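PDB 6WH7: penaeus monodon metallodensovirus major capsid protein from Penaeus monodon metallodensovirus, which forms the virus capsid, in which sixty copies of the protein assemble into a closed icosahedral shell that presumably encloses the viral genome. Local coordinates for residues A[64-69]-A[92-97]; A[236-241]-A[342-347]; A[115-120]-A[303-308]. All coordinates share one frame; numbering follows the deposited sequence.

Contact 1. Residues A[64-69]-A[92-97]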
ATOM      1  N   ILE A  64       2.149  79.319 -45.453  1.00 13.73           N
ATOM      2  CA  ILE A  64       2.776  80.627 -45.412  1.00 13.73           C
ATOM      3  C   ILE A  64       2.701  81.090 -43.971  1.00 13.73           C
ATOM      4  O   ILE A  64       1.608  81.337 -43.451  1.00 13.73           O
ATOM      5  CB  ILE A  64       2.100  81.632 -46.346  1.00 14.17           C
ATOM      6  CG1 ILE A  64       2.320  81.225 -47.797  1.00 14.17           C
ATOM      7  CG2 ILE A  64       2.621  83.024 -46.085  1.00 14.17           C
ATOM      8  CD1 ILE A  64       1.518  82.010 -48.768  1.00 14.17           C
ATOM      9  N   LYS A  65       3.849  81.197 -43.321  1.00 14.15           N
ATOM     10  CA  LYS A  65       3.934  81.643 -41.941  1.00 14.15           C
ATOM     11  C   LYS A  65       4.556  83.026 -41.934  1.00 14.15           C
ATOM     12  O   LYS A  65       5.637  83.220 -42.490  1.00 14.15           O
ATOM     13  CB  LYS A  65       4.754  80.665 -41.105  1.00 15.03           C
ATOM     14  CG  LYS A  65       4.099  79.318 -40.980  1.00 15.03           C
ATOM     15  CD  LYS A  65       5.019  78.274 -40.413  1.00 15.03           C
ATOM     16  CE  LYS A  65       5.409  78.596 -38.998  1.00 15.03           C
ATOM     17  NZ  LYS A  65       6.303  77.552 -38.439  1.00 15.03           N
ATOM     18  N   LEU A  66       3.866  83.984 -41.334  1.00 13.59           N
ATOM     19  CA  LEU A  66       4.334  85.355 -41.260  1.00 13.59           C
ATOM     20  C   LEU A  66       4.229  85.844 -39.829  1.00 13.59           C
ATOM     21  O   LEU A  66       3.265  85.533 -39.129  1.00 13.59           O
ATOM     22  CB  LEU A  66       3.535  86.266 -42.176  1.00 14.92           C
ATOM     23  CG  LEU A  66       3.692  86.063 -43.675  1.00 14.92           C
ATOM     24  CD1 LEU A  66       2.691  86.909 -44.405  1.00 14.92           C
ATOM     25  CD2 LEU A  66       5.086  86.441 -44.081  1.00 14.92           C
ATOM     26  N   ARG A  67       5.222  86.609 -39.398  1.00 14.62           N
ATOM     27  CA  ARG A  67       5.287  87.108 -38.037  1.00 14.62           C
ATOM     28  C   ARG A  67       5.406  88.620 -38.047  1.00 14.62           C
ATOM     29  O   ARG A  67       6.044  89.202 -38.925  1.00 14.62           O
ATOM     30  CB  ARG A  67       6.444  86.484 -37.276  1.00 14.91           C
ATOM     31  CG  ARG A  67       6.588  86.961 -35.864  1.00 14.91           C
ATOM     32  CD  ARG A  67       7.640  86.172 -35.141  1.00 14.91           C
ATOM     33  NE  ARG A  67       8.937  86.251 -35.791  1.00 14.91           N
ATOM     34  CZ  ARG A  67       9.474  85.257 -36.483  1.00 14.91           C
ATOM     35  NH1 ARG A  67       8.824  84.113 -36.598  1.00 14.91           N
ATOM     36  NH2 ARG A  67      10.657  85.403 -37.047  1.00 14.91           N
ATOM     37  N   ASN A  68       4.780  89.244 -37.061  1.00 14.47           N
ATOM     38  CA  ASN A  68       4.542  90.671 -37.062  1.00 14.47           C
ATOM     39  C   ASN A  68       4.433  91.146 -35.623  1.00 14.47           C
ATOM     40  O   ASN A  68       3.953  90.415 -34.757  1.00 14.47           O
ATOM     41  CB  ASN A  68       3.260  90.959 -37.843  1.00 16.18           C
ATOM     42  CG  ASN A  68       2.992  92.403 -37.996  1.00 16.18           C
ATOM     43  OD1 ASN A  68       3.910  93.207 -38.077  1.00 16.18           O
ATOM     44  ND2 ASN A  68       1.723  92.763 -38.009  1.00 16.18           N
ATOM     45  N   PHE A  69       4.876  92.369 -35.368  1.00 14.83           N
ATOM     46  CA  PHE A  69       4.579  93.036 -34.109  1.00 14.83           C
ATOM     47  C   PHE A  69       3.390  93.959 -34.300  1.00 14.83           C
ATOM     48  O   PHE A  69       3.280  94.646 -35.315  1.00 14.83           O
ATOM     49  CB  PHE A  69       5.759  93.847 -33.580  1.00 14.92           C
ATOM     50  CG  PHE A  69       6.916  93.022 -33.135  1.00 14.92           C
ATOM     51  CD1 PHE A  69       6.897  92.392 -31.912  1.00 14.92           C
ATOM     52  CD2 PHE A  69       8.043  92.915 -33.913  1.00 14.92           C
ATOM     53  CE1 PHE A  69       7.960  91.653 -31.493  1.00 14.92           C
ATOM     54  CE2 PHE A  69       9.109  92.178 -33.495  1.00 14.92           C
ATOM     55  CZ  PHE A  69       9.068  91.546 -32.284  1.00 14.92           C
ATOM     56  N   CYS A  92      -1.567  85.335 -46.095  1.00 16.87           N
ATOM     57  CA  CYS A  92      -0.597  85.059 -47.142  1.00 16.87           C
ATOM     58  C   CYS A  92       0.017  86.309 -47.744  1.00 16.87           C
ATOM     59  O   CYS A  92       0.785  86.208 -48.701  1.00 16.87           O
ATOM     60  CB  CYS A  92      -1.234  84.186 -48.224  1.00 18.14           C
ATOM     61  SG  CYS A  92      -2.856  84.686 -48.721  1.00 18.14           S
ATOM     62  N   GLU A  93      -0.300  87.475 -47.211  1.00 18.14           N
ATOM     63  CA  GLU A  93       0.203  88.732 -47.730  1.00 18.14           C
ATOM     64  C   GLU A  93       0.578  89.612 -46.555  1.00 18.14           C
ATOM     65  O   GLU A  93      -0.205  89.755 -45.614  1.00 18.14           O
ATOM     66  CB  GLU A  93      -0.854  89.383 -48.614  1.00 20.16           C
ATOM     67  CG  GLU A  93      -0.515  90.716 -49.151  1.00 20.16           C
ATOM     68  CD  GLU A  93      -1.487  91.128 -50.217  1.00 20.16           C
ATOM     69  OE1 GLU A  93      -2.350  90.298 -50.560  1.00 20.16           O
ATOM     70  OE2 GLU A  93      -1.408  92.275 -50.702  1.00 20.16           O
ATOM     71  N   TYR A  94       1.772  90.186 -46.593  1.00 19.37           N
ATOM     72  CA  TYR A  94       2.349  90.807 -45.409  1.00 19.37           C
ATOM     73  C   TYR A  94       2.159  92.308 -45.545  1.00 19.37           C
ATOM     74  O   TYR A  94       2.951  92.987 -46.194  1.00 19.37           O
ATOM     75  CB  TYR A  94       3.821  90.424 -45.306  1.00 18.16           C
ATOM     76  CG  TYR A  94       4.534  90.829 -44.045  1.00 18.16           C
ATOM     77  CD1 TYR A  94       4.329  90.134 -42.869  1.00 18.16           C
ATOM     78  CD2 TYR A  94       5.454  91.861 -44.041  1.00 18.16           C
ATOM     79  CE1 TYR A  94       4.984  90.472 -41.723  1.00 18.16           C
ATOM     80  CE2 TYR A  94       6.118  92.207 -42.892  1.00 18.16           C
ATOM     81  CZ  TYR A  94       5.877  91.506 -41.735  1.00 18.16           C
ATOM     82  OH  TYR A  94       6.529  91.837 -40.578  1.00 18.16           O
ATOM     83  N   ASN A  95       1.158  92.837 -44.861  1.00 20.34           N
ATOM     84  CA  ASN A  95       0.826  94.252 -44.938  1.00 20.34           C
ATOM     85  C   ASN A  95       1.170  94.847 -43.586  1.00 20.34           C
ATOM     86  O   ASN A  95       0.395  94.741 -42.636  1.00 20.34           O
ATOM     87  CB  ASN A  95      -0.645  94.447 -45.273  1.00 20.15           C
ATOM     88  CG  ASN A  95      -0.998  93.975 -46.659  1.00 20.15           C
ATOM     89  OD1 ASN A  95      -1.900  93.165 -46.837  1.00 20.15           O
ATOM     90  ND2 ASN A  95      -0.319  94.512 -47.655  1.00 20.15           N
ATOM     91  N   THR A  96       2.312  95.511 -43.521  1.00 24.60           N
ATOM     92  CA  THR A  96       2.816  96.047 -42.273  1.00 24.60           C
ATOM     93  C   THR A  96       3.709  97.221 -42.610  1.00 24.60           C
ATOM     94  O   THR A  96       4.438  97.171 -43.599  1.00 24.60           O
ATOM     95  CB  THR A  96       3.598  94.992 -41.487  1.00 20.70           C
ATOM     96  OG1 THR A  96       2.769  93.853 -41.252  1.00 20.70           O
ATOM     97  CG2 THR A  96       4.041  95.550 -40.157  1.00 20.70           C
ATOM     98  N   GLY A  97       3.654  98.261 -41.788  1.00 28.29           N
ATOM     99  CA  GLY A  97       4.627  99.332 -41.909  1.00 28.29           C
ATOM    100  C   GLY A  97       4.713  99.859 -43.320  1.00 28.29           C
ATOM    101  O   GLY A  97       3.710 100.240 -43.932  1.00 28.29           O
TER

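Contact 2. Residues A[236-241]-A[342-347]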
ATOM      1  N   ASN A 236      -8.160  89.867 -52.490  1.00 16.38           N
ATOM      2  CA  ASN A 236      -8.975  90.459 -51.418  1.00 16.38           C
ATOM      3  C   ASN A 236     -10.330  89.766 -51.296  1.00 16.38           C
ATOM      4  O   ASN A 236     -11.388  90.387 -51.230  1.00 16.38           O
ATOM      5  CB  ASN A 236      -9.094  91.995 -51.540  1.00 17.47           C
ATOM      6  CG  ASN A 236      -9.839  92.483 -52.771  1.00 17.47           C
ATOM      7  OD1 ASN A 236     -10.840  91.925 -53.191  1.00 17.47           O
ATOM      8  ND2 ASN A 236      -9.346  93.570 -53.338  1.00 17.47           N
ATOM      9  N   ALA A 237     -10.266  88.449 -51.211  1.00 15.26           N
ATOM     10  CA  ALA A 237     -11.385  87.601 -50.857  1.00 15.26           C
ATOM     11  C   ALA A 237     -11.271  87.194 -49.399  1.00 15.26           C
ATOM     12  O   ALA A 237     -10.172  87.079 -48.855  1.00 15.26           O
ATOM     13  CB  ALA A 237     -11.421  86.353 -51.735  1.00 14.60           C
ATOM     14  N   TYR A 238     -12.417  87.002 -48.759  1.00 13.69           N
ATOM     15  CA  TYR A 238     -12.418  86.330 -47.474  1.00 13.69           C
ATOM     16  C   TYR A 238     -11.929  84.904 -47.660  1.00 13.69           C
ATOM     17  O   TYR A 238     -11.920  84.371 -48.770  1.00 13.69           O
ATOM     18  CB  TYR A 238     -13.816  86.300 -46.867  1.00 14.37           C
ATOM     19  CG  TYR A 238     -14.403  87.636 -46.518  1.00 14.37           C
ATOM     20  CD1 TYR A 238     -14.115  88.242 -45.312  1.00 14.37           C
ATOM     21  CD2 TYR A 238     -15.283  88.267 -47.371  1.00 14.37           C
ATOM     22  CE1 TYR A 238     -14.661  89.448 -44.980  1.00 14.37           C
ATOM     23  CE2 TYR A 238     -15.833  89.474 -47.042  1.00 14.37           C
ATOM     24  CZ  TYR A 238     -15.516  90.060 -45.845  1.00 14.37           C
ATOM     25  OH  TYR A 238     -16.058  91.271 -45.511  1.00 14.37           O
ATOM     26  N   VAL A 239     -11.503  84.280 -46.568  1.00 13.03           N
ATOM     27  CA  VAL A 239     -11.127  82.880 -46.690  1.00 13.03           C
ATOM     28  C   VAL A 239     -12.449  82.198 -47.005  1.00 13.03           C
ATOM     29  O   VAL A 239     -13.501  82.693 -46.581  1.00 13.03           O
ATOM     30  CB  VAL A 239     -10.486  82.296 -45.421  1.00 12.66           C
ATOM     31  CG1 VAL A 239      -9.601  83.308 -44.703  1.00 12.66           C
ATOM     32  CG2 VAL A 239     -11.496  81.602 -44.563  1.00 12.66           C
ATOM     33  N   PRO A 240     -12.461  81.109 -47.763  1.00 13.07           N
ATOM     34  CA  PRO A 240     -13.736  80.498 -48.147  1.00 13.07           C
ATOM     35  C   PRO A 240     -14.603  80.179 -46.939  1.00 13.07           C
ATOM     36  O   PRO A 240     -14.174  79.511 -46.000  1.00 13.07           O
ATOM     37  CB  PRO A 240     -13.294  79.237 -48.882  1.00 12.86           C
ATOM     38  CG  PRO A 240     -11.976  79.601 -49.436  1.00 12.86           C
ATOM     39  CD  PRO A 240     -11.323  80.480 -48.442  1.00 12.86           C
ATOM     40  N   GLN A 241     -15.844  80.662 -46.974  1.00 13.46           N
ATOM     41  CA  GLN A 241     -16.774  80.512 -45.865  1.00 13.46           C
ATOM     42  C   GLN A 241     -18.182  80.411 -46.409  1.00 13.46           C
ATOM     43  O   GLN A 241     -18.530  81.099 -47.364  1.00 13.46           O
ATOM     44  CB  GLN A 241     -16.717  81.696 -44.903  1.00 13.65           C
ATOM     45  CG  GLN A 241     -15.429  81.857 -44.172  1.00 13.65           C
ATOM     46  CD  GLN A 241     -15.402  83.117 -43.378  1.00 13.65           C
ATOM     47  OE1 GLN A 241     -16.170  84.028 -43.621  1.00 13.65           O
ATOM     48  NE2 GLN A 241     -14.491  83.197 -42.445  1.00 13.65           N
ATOM     49  N   ASN A 342     -14.034  98.781 -46.798  1.00 19.39           N
ATOM     50  CA  ASN A 342     -15.272  99.477 -46.472  1.00 19.39           C
ATOM     51  C   ASN A 342     -15.912  98.906 -45.220  1.00 19.39           C
ATOM     52  O   ASN A 342     -16.350  99.650 -44.339  1.00 19.39           O
ATOM     53  CB  ASN A 342     -16.235  99.389 -47.649  1.00 20.82           C
ATOM     54  CG  ASN A 342     -15.770 100.189 -48.822  1.00 20.82           C
ATOM     55  OD1 ASN A 342     -15.023 101.148 -48.664  1.00 20.82           O
ATOM     56  ND2 ASN A 342     -16.186  99.794 -50.013  1.00 20.82           N
ATOM     57  N   ASN A 343     -15.985  97.586 -45.137  1.00 17.60           N
ATOM     58  CA  ASN A 343     -16.530  96.914 -43.973  1.00 17.60           C
ATOM     59  C   ASN A 343     -15.985  95.500 -43.962  1.00 17.60           C
ATOM     60  O   ASN A 343     -15.484  95.005 -44.972  1.00 17.60           O
ATOM     61  CB  ASN A 343     -18.063  96.943 -43.978  1.00 18.18           C
ATOM     62  CG  ASN A 343     -18.666  96.303 -45.211  1.00 18.18           C
ATOM     63  OD1 ASN A 343     -18.219  95.263 -45.677  1.00 18.18           O
ATOM     64  ND2 ASN A 343     -19.666  96.958 -45.773  1.00 18.18           N
ATOM     65  N   ILE A 344     -16.070  94.860 -42.803  1.00 16.19           N
ATOM     66  CA  ILE A 344     -15.675  93.470 -42.657  1.00 16.19           C
ATOM     67  C   ILE A 344     -16.883  92.689 -42.174  1.00 16.19           C
ATOM     68  O   ILE A 344     -17.480  93.026 -41.147  1.00 16.19           O
ATOM     69  CB  ILE A 344     -14.484  93.299 -41.704  1.00 15.66           C
ATOM     70  CG1 ILE A 344     -13.230  93.911 -42.317  1.00 15.66           C
ATOM     71  CG2 ILE A 344     -14.239  91.844 -41.430  1.00 15.66           C
ATOM     72  CD1 ILE A 344     -12.060  93.960 -41.380  1.00 15.66           C
ATOM     73  N   GLN A 345     -17.247  91.667 -42.927  1.00 15.20           N
ATOM     74  CA  GLN A 345     -18.299  90.728 -42.587  1.00 15.20           C
ATOM     75  C   GLN A 345     -17.674  89.525 -41.904  1.00 15.20           C
ATOM     76  O   GLN A 345     -16.557  89.129 -42.234  1.00 15.20           O
ATOM     77  CB  GLN A 345     -19.028  90.290 -43.847  1.00 16.63           C
ATOM     78  CG  GLN A 345     -19.708  91.411 -44.563  1.00 16.63           C
ATOM     79  CD  GLN A 345     -20.177  91.002 -45.927  1.00 16.63           C
ATOM     80  OE1 GLN A 345     -19.621  90.091 -46.535  1.00 16.63           O
ATOM     81  NE2 GLN A 345     -21.207  91.669 -46.423  1.00 16.63           N
ATOM     82  N   PHE A 346     -18.381  88.946 -40.938  1.00 15.23           N
ATOM     83  CA  PHE A 346     -17.841  87.779 -40.247  1.00 15.23           C
ATOM     84  C   PHE A 346     -18.680  86.526 -40.457  1.00 15.23           C
ATOM     85  O   PHE A 346     -18.218  85.616 -41.146  1.00 15.23           O
ATOM     86  CB  PHE A 346     -17.603  88.085 -38.774  1.00 13.93           C
ATOM     87  CG  PHE A 346     -16.429  88.974 -38.557  1.00 13.93           C
ATOM     88  CD1 PHE A 346     -15.152  88.478 -38.712  1.00 13.93           C
ATOM     89  CD2 PHE A 346     -16.587  90.291 -38.204  1.00 13.93           C
ATOM     90  CE1 PHE A 346     -14.065  89.275 -38.523  1.00 13.93           C
ATOM     91  CE2 PHE A 346     -15.495  91.090 -38.011  1.00 13.93           C
ATOM     92  CZ  PHE A 346     -14.236  90.579 -38.169  1.00 13.93           C
ATOM     93  N   GLY A 347     -19.871  86.424 -39.894  1.00 14.23           N
ATOM     94  CA  GLY A 347     -20.654  85.250 -40.181  1.00 14.23           C
ATOM     95  C   GLY A 347     -20.058  83.972 -39.627  1.00 14.23           C
ATOM     96  O   GLY A 347     -19.581  83.122 -40.376  1.00 14.23           O
TER

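Contact 3. Residues A[115-120]-A[303-308]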
ATOM      1  N   ALA A 115       1.249  79.146 -60.055  1.00 16.90           N
ATOM      2  CA  ALA A 115       1.818  78.335 -61.118  1.00 16.90           C
ATOM      3  C   ALA A 115       1.354  76.889 -61.057  1.00 16.90           C
ATOM      4  O   ALA A 115       1.620  76.127 -61.989  1.00 16.90           O
ATOM      5  CB  ALA A 115       3.345  78.385 -61.059  1.00 17.26           C
ATOM      6  N   CYS A 116       0.698  76.497 -59.976  1.00 16.00           N
ATOM      7  CA  CYS A 116       0.066  75.198 -59.870  1.00 16.00           C
ATOM      8  C   CYS A 116      -1.208  75.174 -60.699  1.00 16.00           C
ATOM      9  O   CYS A 116      -1.726  76.210 -61.116  1.00 16.00           O
ATOM     10  CB  CYS A 116      -0.267  74.887 -58.419  1.00 17.81           C
ATOM     11  SG  CYS A 116       1.134  74.965 -57.333  1.00 17.81           S
ATOM     12  N   LYS A 117      -1.709  73.970 -60.961  1.00 14.77           N
ATOM     13  CA  LYS A 117      -3.016  73.894 -61.594  1.00 14.77           C
ATOM     14  C   LYS A 117      -4.105  74.355 -60.639  1.00 14.77           C
ATOM     15  O   LYS A 117      -5.000  75.114 -61.024  1.00 14.77           O
ATOM     16  CB  LYS A 117      -3.310  72.483 -62.078  1.00 15.02           C
ATOM     17  CG  LYS A 117      -4.580  72.462 -62.876  1.00 15.02           C
ATOM     18  CD  LYS A 117      -4.931  71.123 -63.413  1.00 15.02           C
ATOM     19  CE  LYS A 117      -6.282  71.215 -64.057  1.00 15.02           C
ATOM     20  NZ  LYS A 117      -6.263  72.180 -65.184  1.00 15.02           N
ATOM     21  N   ALA A 118      -4.033  73.917 -59.389  1.00 13.36           N
ATOM     22  CA  ALA A 118      -5.039  74.214 -58.389  1.00 13.36           C
ATOM     23  C   ALA A 118      -4.367  74.415 -57.047  1.00 13.36           C
ATOM     24  O   ALA A 118      -3.292  73.874 -56.788  1.00 13.36           O
ATOM     25  CB  ALA A 118      -6.055  73.090 -58.276  1.00 12.91           C
ATOM     26  N   HIS A 119      -5.014  75.199 -56.193  1.00 12.67           N
ATOM     27  CA  HIS A 119      -4.551  75.396 -54.832  1.00 12.67           C
ATOM     28  C   HIS A 119      -5.761  75.587 -53.942  1.00 12.67           C
ATOM     29  O   HIS A 119      -6.824  76.006 -54.398  1.00 12.67           O
ATOM     30  CB  HIS A 119      -3.607  76.594 -54.712  1.00 13.37           C
ATOM     31  CG  HIS A 119      -4.235  77.892 -55.089  1.00 13.37           C
ATOM     32  ND1 HIS A 119      -5.025  78.614 -54.229  1.00 13.37           N
ATOM     33  CD2 HIS A 119      -4.210  78.587 -56.248  1.00 13.37           C
ATOM     34  CE1 HIS A 119      -5.447  79.707 -54.835  1.00 13.37           C
ATOM     35  NE2 HIS A 119      -4.967  79.714 -56.062  1.00 13.37           N
ATOM     36  N   ARG A 120      -5.595  75.253 -52.671  1.00 12.31           N
ATOM     37  CA  ARG A 120      -6.714  75.306 -51.784  1.00 12.31           C
ATOM     38  C   ARG A 120      -6.253  75.741 -50.402  1.00 12.31           C
ATOM     39  O   ARG A 120      -5.203  75.283 -49.939  1.00 12.31           O
ATOM     40  CB  ARG A 120      -7.370  73.927 -51.763  1.00 11.85           C
ATOM     41  CG  ARG A 120      -8.542  73.795 -50.898  1.00 11.85           C
ATOM     42  CD  ARG A 120      -9.241  72.503 -51.176  1.00 11.85           C
ATOM     43  NE  ARG A 120      -8.438  71.321 -50.946  1.00 11.85           N
ATOM     44  CZ  ARG A 120      -8.806  70.116 -51.346  1.00 11.85           C
ATOM     45  NH1 ARG A 120      -9.953  69.963 -51.977  1.00 11.85           N
ATOM     46  NH2 ARG A 120      -8.038  69.068 -51.106  1.00 11.85           N
ATOM     47  N   LEU A 303      -0.880  69.563 -59.107  1.00 14.29           N
ATOM     48  CA  LEU A 303      -0.067  69.828 -60.279  1.00 14.29           C
ATOM     49  C   LEU A 303      -0.841  69.596 -61.566  1.00 14.29           C
ATOM     50  O   LEU A 303      -2.007  69.207 -61.572  1.00 14.29           O
ATOM     51  CB  LEU A 303       1.189  68.965 -60.274  1.00 14.51           C
ATOM     52  CG  LEU A 303       2.072  69.218 -59.068  1.00 14.51           C
ATOM     53  CD1 LEU A 303       3.349  68.459 -59.165  1.00 14.51           C
ATOM     54  CD2 LEU A 303       2.328  70.639 -58.972  1.00 14.51           C
ATOM     55  N   TRP A 304      -0.153  69.835 -62.672  1.00 15.26           N
ATOM     56  CA  TRP A 304      -0.703  69.770 -64.010  1.00 15.26           C
ATOM     57  C   TRP A 304      -0.848  68.330 -64.488  1.00 15.26           C
ATOM     58  O   TRP A 304      -0.266  67.397 -63.932  1.00 15.26           O
ATOM     59  CB  TRP A 304       0.175  70.564 -64.962  1.00 15.51           C
ATOM     60  CG  TRP A 304       0.211  71.988 -64.583  1.00 15.51           C
ATOM     61  CD1 TRP A 304       1.166  72.610 -63.852  1.00 15.51           C
ATOM     62  CD2 TRP A 304      -0.780  72.971 -64.873  1.00 15.51           C
ATOM     63  NE1 TRP A 304       0.850  73.927 -63.688  1.00 15.51           N
ATOM     64  CE2 TRP A 304      -0.345  74.174 -64.306  1.00 15.51           C
ATOM     65  CE3 TRP A 304      -1.985  72.952 -65.569  1.00 15.51           C
ATOM     66  CZ2 TRP A 304      -1.072  75.346 -64.410  1.00 15.51           C
ATOM     67  CZ3 TRP A 304      -2.700  74.112 -65.669  1.00 15.51           C
ATOM     68  CH2 TRP A 304      -2.246  75.293 -65.096  1.00 15.51           C
ATOM     69  N   GLU A 305      -1.659  68.164 -65.528  1.00 16.08           N
ATOM     70  CA  GLU A 305      -1.889  66.854 -66.113  1.00 16.08           C
ATOM     71  C   GLU A 305      -0.605  66.268 -66.676  1.00 16.08           C
ATOM     72  O   GLU A 305       0.207  66.968 -67.281  1.00 16.08           O
ATOM     73  CB  GLU A 305      -2.926  66.951 -67.225  1.00 17.41           C
ATOM     74  CG  GLU A 305      -4.290  67.365 -66.766  1.00 17.41           C
ATOM     75  CD  GLU A 305      -4.439  68.862 -66.674  1.00 17.41           C
ATOM     76  OE1 GLU A 305      -3.459  69.582 -66.938  1.00 17.41           O
ATOM     77  OE2 GLU A 305      -5.540  69.320 -66.333  1.00 17.41           O
ATOM     78  N   GLN A 306      -0.427  64.969 -66.481  1.00 15.80           N
ATOM     79  CA  GLN A 306       0.680  64.278 -67.110  1.00 15.80           C
ATOM     80  C   GLN A 306       0.396  64.037 -68.584  1.00 15.80           C
ATOM     81  O   GLN A 306      -0.746  64.072 -69.040  1.00 15.80           O
ATOM     82  CB  GLN A 306       0.959  62.953 -66.417  1.00 15.13           C
ATOM     83  CG  GLN A 306       1.460  63.109 -65.023  1.00 15.13           C
ATOM     84  CD  GLN A 306       2.705  63.944 -64.964  1.00 15.13           C
ATOM     85  OE1 GLN A 306       3.547  63.877 -65.846  1.00 15.13           O
ATOM     86  NE2 GLN A 306       2.830  64.736 -63.917  1.00 15.13           N
ATOM     87  N   GLY A 307       1.456  63.796 -69.326  1.00 15.85           N
ATOM     88  CA  GLY A 307       1.319  63.490 -70.724  1.00 15.85           C
ATOM     89  C   GLY A 307       1.347  64.725 -71.587  1.00 15.85           C
ATOM     90  O   GLY A 307       1.673  65.831 -71.157  1.00 15.85           O
ATOM     91  N   VAL A 308       0.991  64.514 -72.853  1.00 17.44           N
ATOM     92  CA  VAL A 308       0.954  65.609 -73.804  1.00 17.44           C
ATOM     93  C   VAL A 308      -0.108  66.620 -73.420  1.00 17.44           C
ATOM     94  O   VAL A 308      -0.011  67.790 -73.791  1.00 17.44           O
ATOM     95  CB  VAL A 308       0.732  65.050 -75.219  1.00 17.21           C
ATOM     96  CG1 VAL A 308       0.718  66.155 -76.248  1.00 17.21           C
ATOM     97  CG2 VAL A 308       1.795  64.043 -75.535  1.00 17.21           C
TER

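Contact 1. Residues A[64-69]-A[92-97]
Tyr94 OH donates a hydrogen bond of 3.1 Å to the backbone carbonyl Arg67 O, tying the loop that follows helix 88-92 to strand 59-75. The hydroxyl lies in the carbonyl plane, at a C=O...donor angle of 148°. With CG anti to the backbone N (chi1 -172°), the tyrosine projects its ring toward the strand, and Leu66 CD1 packs at the ring's edge, 3.8 Å from Tyr94 CB. Strand 59-75 pairs with strand 287-302 in one sheet of a viral jelly roll, consistent with strand B of the parvovirus barrel; the loop runs roughly parallel to it, bridged by side chains. At the start of the contact, Ile64 CD1 meets Cys92 CB at 3.6 Å. At the far end Thr96 OG1 sits over the centre of the Tyr94 ring, 3.9 Å above its plane. This hydroxyl is also 3.4 Å from Asn68 OD1, a weak bond and not a settled one, since the same proton has another acceptor within reach. Arg67 starts away from the loop, and its NH2 bonds Ser202 O of a neighbouring subunit, while Tyr94 packs on Val308 of another.

Contact 2. Residues A[236-241]-A[342-347]
Tyr238 meets Gln345 where a loop beyond strand 229-230 passes over the end of strand 340-345, the middle strand of a small three-stranded antiparallel sheet outside the jelly-roll barrel. The tight part centres on a single phenol. Gln345 N donates to Tyr238 OH over 2.9 Å with a nearly straight N-H...O angle of 173°, so the hydroxyl oxygen serves as acceptor for a backbone amide in the last residue of the strand. Around this bond the ring is fitted closely against the strand: Gln345 CB lies 3.5 Å from Tyr238 OH, and Gln345 O comes obliquely to within 3.4 Å of Tyr238 CE1. Ile344 CG2 approaches the same ring near its plane, 4.3 Å from Tyr238 CE1, and also sits over one face of the Phe346 ring in its own segment, toward the rim. Phe346 turns its CB away from the loop and its ring meets Tyr272, joining this sheet to a strand of the barrel.

The looser side takes in the end of the Gln345 chain, a partly exposed residue, and Gln241. The extended chain of Gln345 crosses the tyrosine at about a right angle, yet the amide ends up with its plane only 14° from that of the ring, and Lys169 of strand 169-179 touches it. Gln241, farther along the loop, adds little: its extended chain carries OE1 toward the strand end, but that oxygen bonds Asn243 only weakly. No other subunit touches either segment, which places the join within one protein chain. At the margin Gln241 OE1 comes no closer than 3.6 Å, to Phe346 O, and Gln345 OE1 rests 3.9 Å from Tyr238 CE2.

Contact 3. Residues A[115-120]-A[303-308]
Lys117 sets the root of its side chain, CB and CG, against the six-membered ring of Trp304 beside a classic beta bulge, in which Lys117 and Ala118 together face Arg302 at the start of strand 118-135. The backbone at Lys117 puts CB over that ring, 3.8 Å from its centroid and almost on the normal, a CH-pi contact; Lys117 N and CA also lie over the face. CG, anti to the backbone N (chi1 -173°), then carries the chain outward, 3.7 Å from Trp304 CZ3. The chain stays straight until it bends at its last torsion, which places NZ beside the glutamate. There Lys117 NZ forms a salt bridge of 3.2 Å with Glu305 OE2, the glutamate chain being bent at its second torsion.

Neither charge depends on the other alone: Asp323 also holds Lys117, and Arg352 of one neighbouring subunit pairs with Glu305, which probably favours the charged forms of both. His315 bonds Glu305 OE1 and meets Trp304 edge-to-face, and Lys108 of another neighbouring subunit makes a cation-pi contact with the indole. Trp304 holds CG anti to the carbonyl carbon (chi1 -62°), and its rotation is fixed at the nitrogen edge, where Trp304 NE1 donates to Ala115 O over 2.9 Å, the N-H...O angle being 153° and the oxygen close to the ring plane. Next to it, Cys116 O comes obliquely to within 3.5 Å of Trp304 CZ2.

Contacts 1 and 3 both reach the same antiparallel sheet of the jelly roll, through strands 59-75 and 118-135, each of which pairs with strand 287-302; contact 2 sets a loop on the middle strand of a small three-stranded sheet. Between centres, contact 2 is about 18 Å from contact 1 and about 28 Å from contact 3, with contacts 1 and 3 also about 28 Å apart. Contact 1 closes along the chain before the other two open, and the segments of contacts 2 and 3 alternate. Contact 1 of one subunit meets contact 3 of a neighbouring subunit, Lys65 N with Gln306 OE1 and Tyr94 on Val308, so both sit at a subunit interface, whereas contact 2 lies within one chain.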